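Local coordinates for methyltransferase-like protein of unknown function (PDB 3CVO), which is of unknown function but has a Rossmann-like fold and probably uses S-adenosylmethionine as a class I methyltransferase, at residues Gly169-Ile174 with Ala178-Glu183. Residues are numbered along the deposited sequence; the frame is centred on the assembly and turned at random.
Sequences GAPLMI and AAFQVE
Leu172 and Ala179 form an antiparallel hydrogen-bonded pair: Leu172 N donates a hydrogen bond to Ala179 O (2.8 Å), and Ala179 N returns a nearly straight bond to Leu172 O (2.9 Å, 173° at the hydrogen). Where the strands part, a water replaces the next direct link, donating to Ala170 O and accepting from Gln181 N. Apolar contacts lie on both sheet faces. On one, Pro171 CB sits over the Phe180 ring, 3.8 Å from its centroid, a CH-pi contact suited to proline, whose rigid ring holds CB there, while Gly169 O meets the ring edge in plane, 3.2 Å from CE2. CG anti to the carbonyl carbon (chi1 -63°) carries the Phe180 ring alongside Pro171; an alanine here would probably leave Pro171 without its aromatic platform and open a gap against Leu168. The small Ala178 lets the bent selenomethionine chain of Met173 bring SE to 3.8 Å from Ala178 CB. On the other face, small Ala179 leaves room for Ile174 CD1 (3.6 Å from Ala179 CB); branched Ile174 also packs on helix 18-30. Gly169, with positive phi, turns the chain out of helix 165-168. Strands 172-174 and 177-182 form a beta hairpin, completing the 3-2-1-4-5-7-6 strand order of class I methyltransferases.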
ATOM      1  N   GLY A 169      -9.111 -17.403  -3.775  1.00 25.52           N
ATOM      2  CA  GLY A 169      -9.470 -18.790  -3.605  1.00 24.08           C
ATOM      3  C   GLY A 169      -8.714 -19.764  -4.503  1.00 24.97           C
ATOM      4  O   GLY A 169      -7.751 -19.409  -5.130  1.00 25.73           O
ATOM      5  N   ALA A 170      -9.208 -20.992  -4.563  1.00 23.65           N
ATOM      6  CA  ALA A 170      -8.565 -22.077  -5.342  1.00 23.84           C
ATOM      7  C   ALA A 170      -8.827 -21.881  -6.828  1.00 22.37           C
ATOM      8  O   ALA A 170      -9.965 -21.659  -7.231  1.00 23.12           O
ATOM      9  CB  ALA A 170      -9.068 -23.469  -4.887  1.00 25.90           C
ATOM     10  N   PRO A 171      -7.790 -21.982  -7.670  1.00 22.63           N
ATOM     11  CA  PRO A 171      -8.123 -21.837  -9.080  1.00 23.83           C
ATOM     12  C   PRO A 171      -8.505 -23.113  -9.760  1.00 25.11           C
ATOM     13  O   PRO A 171      -8.147 -24.193  -9.296  1.00 26.71           O
ATOM     14  CB  PRO A 171      -6.800 -21.370  -9.679  1.00 25.06           C
ATOM     15  CG  PRO A 171      -5.817 -22.173  -8.911  1.00 24.66           C
ATOM     16  CD  PRO A 171      -6.335 -22.146  -7.483  1.00 24.11           C
ATOM     17  N   LEU A 172      -9.248 -22.967 -10.858  1.00 23.30           N
ATOM     18  CA  LEU A 172      -9.408 -24.036 -11.827  1.00 23.91           C
ATOM     19  C   LEU A 172      -8.258 -23.909 -12.785  1.00 23.91           C
ATOM     20  O   LEU A 172      -8.066 -22.873 -13.409  1.00 25.45           O
ATOM     21  CB  LEU A 172     -10.753 -23.949 -12.563  1.00 24.92           C
ATOM     22  CG  LEU A 172     -10.907 -24.870 -13.751  1.00 26.77           C
ATOM     23  CD1 LEU A 172     -10.933 -26.313 -13.255  1.00 28.46           C
ATOM     24  CD2 LEU A 172     -12.189 -24.524 -14.499  1.00 30.18           C
HETATM   25  N   MSE A 173      -7.458 -24.961 -12.869  1.00 24.50           N
HETATM   26  CA  MSE A 173      -6.293 -24.939 -13.759  1.00 23.19           C
HETATM   27  C   MSE A 173      -6.665 -25.414 -15.141  1.00 24.77           C
HETATM   28  O   MSE A 173      -7.194 -26.494 -15.301  1.00 24.39           O
HETATM   29  CB  MSE A 173      -5.127 -25.778 -13.216  1.00 24.55           C
HETATM   30  CG  MSE A 173      -4.515 -25.304 -11.932  1.00 28.56           C
HETATM   31 SE   MSE A 173      -4.011 -23.444 -11.966  0.75 28.34          SE
HETATM   32  CE  MSE A 173      -2.656 -23.541 -13.362  1.00 22.10           C
ATOM     33  N   ILE A 174      -6.402 -24.565 -16.133  1.00 25.17           N
ATOM     34  CA  ILE A 174      -6.496 -24.916 -17.557  1.00 26.61           C
ATOM     35  C   ILE A 174      -5.101 -24.761 -18.131  1.00 26.64           C
ATOM     36  O   ILE A 174      -4.671 -23.675 -18.519  1.00 28.45           O
ATOM     37  CB  ILE A 174      -7.518 -24.028 -18.356  1.00 29.16           C
ATOM     38  CG1 ILE A 174      -8.858 -23.910 -17.612  1.00 30.53           C
ATOM     39  CG2 ILE A 174      -7.755 -24.586 -19.757  1.00 26.18           C
ATOM     40  CD1 ILE A 174      -9.043 -22.583 -16.942  1.00 32.97           C
ATOM     41  N   ALA A 178      -4.721 -20.073 -14.865  1.00 24.13           N
ATOM     42  CA  ALA A 178      -5.572 -20.181 -13.675  1.00 23.02           C
ATOM     43  C   ALA A 178      -6.820 -19.338 -13.844  1.00 22.84           C
ATOM     44  O   ALA A 178      -6.769 -18.148 -14.141  1.00 26.26           O
ATOM     45  CB  ALA A 178      -4.803 -19.742 -12.402  1.00 25.55           C
ATOM     46  N   ALA A 179      -7.952 -19.990 -13.672  1.00 22.95           N
ATOM     47  CA  ALA A 179      -9.253 -19.347 -13.644  1.00 21.03           C
ATOM     48  C   ALA A 179      -9.795 -19.327 -12.216  1.00 23.25           C
ATOM     49  O   ALA A 179      -9.967 -20.366 -11.559  1.00 20.87           O
ATOM     50  CB  ALA A 179     -10.229 -20.080 -14.572  1.00 19.80           C
ATOM     51  N   PHE A 180     -10.012 -18.111 -11.728  1.00 21.89           N
ATOM     52  CA  PHE A 180     -10.531 -17.845 -10.389  1.00 22.30           C
ATOM     53  C   PHE A 180     -11.926 -17.242 -10.417  1.00 21.63           C
ATOM     54  O   PHE A 180     -12.255 -16.416 -11.262  1.00 24.14           O
ATOM     55  CB  PHE A 180      -9.652 -16.839  -9.661  1.00 20.94           C
ATOM     56  CG  PHE A 180      -8.241 -17.288  -9.406  1.00 20.03           C
ATOM     57  CD1 PHE A 180      -7.218 -17.003 -10.323  1.00 20.79           C
ATOM     58  CD2 PHE A 180      -7.929 -17.945  -8.225  1.00 23.11           C
ATOM     59  CE1 PHE A 180      -5.912 -17.385 -10.045  1.00 19.19           C
ATOM     60  CE2 PHE A 180      -6.647 -18.311  -7.938  1.00 23.14           C
ATOM     61  CZ  PHE A 180      -5.633 -18.037  -8.840  1.00 21.06           C
ATOM     62  N   GLN A 181     -12.761 -17.699  -9.490  1.00 22.07           N
ATOM     63  CA  GLN A 181     -14.024 -17.070  -9.237  1.00 21.45           C
ATOM     64  C   GLN A 181     -13.835 -16.158  -8.009  1.00 21.28           C
ATOM     65  O   GLN A 181     -13.782 -16.627  -6.890  1.00 23.38           O
ATOM     66  CB  GLN A 181     -15.102 -18.120  -8.966  1.00 24.79           C
ATOM     67  CG  GLN A 181     -16.484 -17.540  -9.200  1.00 33.99           C
ATOM     68  CD  GLN A 181     -16.636 -16.956 -10.611  1.00 39.91           C
ATOM     69  OE1 GLN A 181     -16.081 -17.498 -11.587  1.00 45.33           O
ATOM     70  NE2 GLN A 181     -17.366 -15.833 -10.723  1.00 42.62           N
ATOM     71  N   VAL A 182     -13.736 -14.865  -8.256  1.00 21.29           N
ATOM     72  CA  VAL A 182     -13.347 -13.882  -7.230  1.00 22.31           C
ATOM     73  C   VAL A 182     -14.538 -13.151  -6.660  1.00 22.89           C
ATOM     74  O   VAL A 182     -15.396 -12.641  -7.381  1.00 23.19           O
ATOM     75  CB  VAL A 182     -12.306 -12.862  -7.801  1.00 23.59           C
ATOM     76  CG1 VAL A 182     -11.701 -11.986  -6.659  1.00 21.64           C
ATOM     77  CG2 VAL A 182     -11.214 -13.584  -8.517  1.00 19.75           C
ATOM     78  N   GLU A 183     -14.583 -13.094  -5.339  1.00 22.52           N
ATOM     79  CA  GLU A 183     -15.653 -12.426  -4.641  1.00 23.04           C
ATOM     80  C   GLU A 183     -15.080 -11.243  -3.901  1.00 24.08           C
ATOM     81  O   GLU A 183     -13.896 -11.251  -3.518  1.00 26.78           O
ATOM     82  CB  GLU A 183     -16.258 -13.353  -3.616  1.00 25.47           C
ATOM     83  CG  GLU A 183     -16.566 -14.729  -4.121  1.00 36.13           C
ATOM     84  CD  GLU A 183     -18.029 -14.990  -4.191  1.00 45.91           C
ATOM     85  OE1 GLU A 183     -18.785 -14.201  -3.591  1.00 57.25           O
ATOM     86  OE2 GLU A 183     -18.430 -15.982  -4.834  1.00 52.57           O
TER
HETATM   87  O   HOH W   1     -11.359 -19.050  -7.121  1.00 29.55           O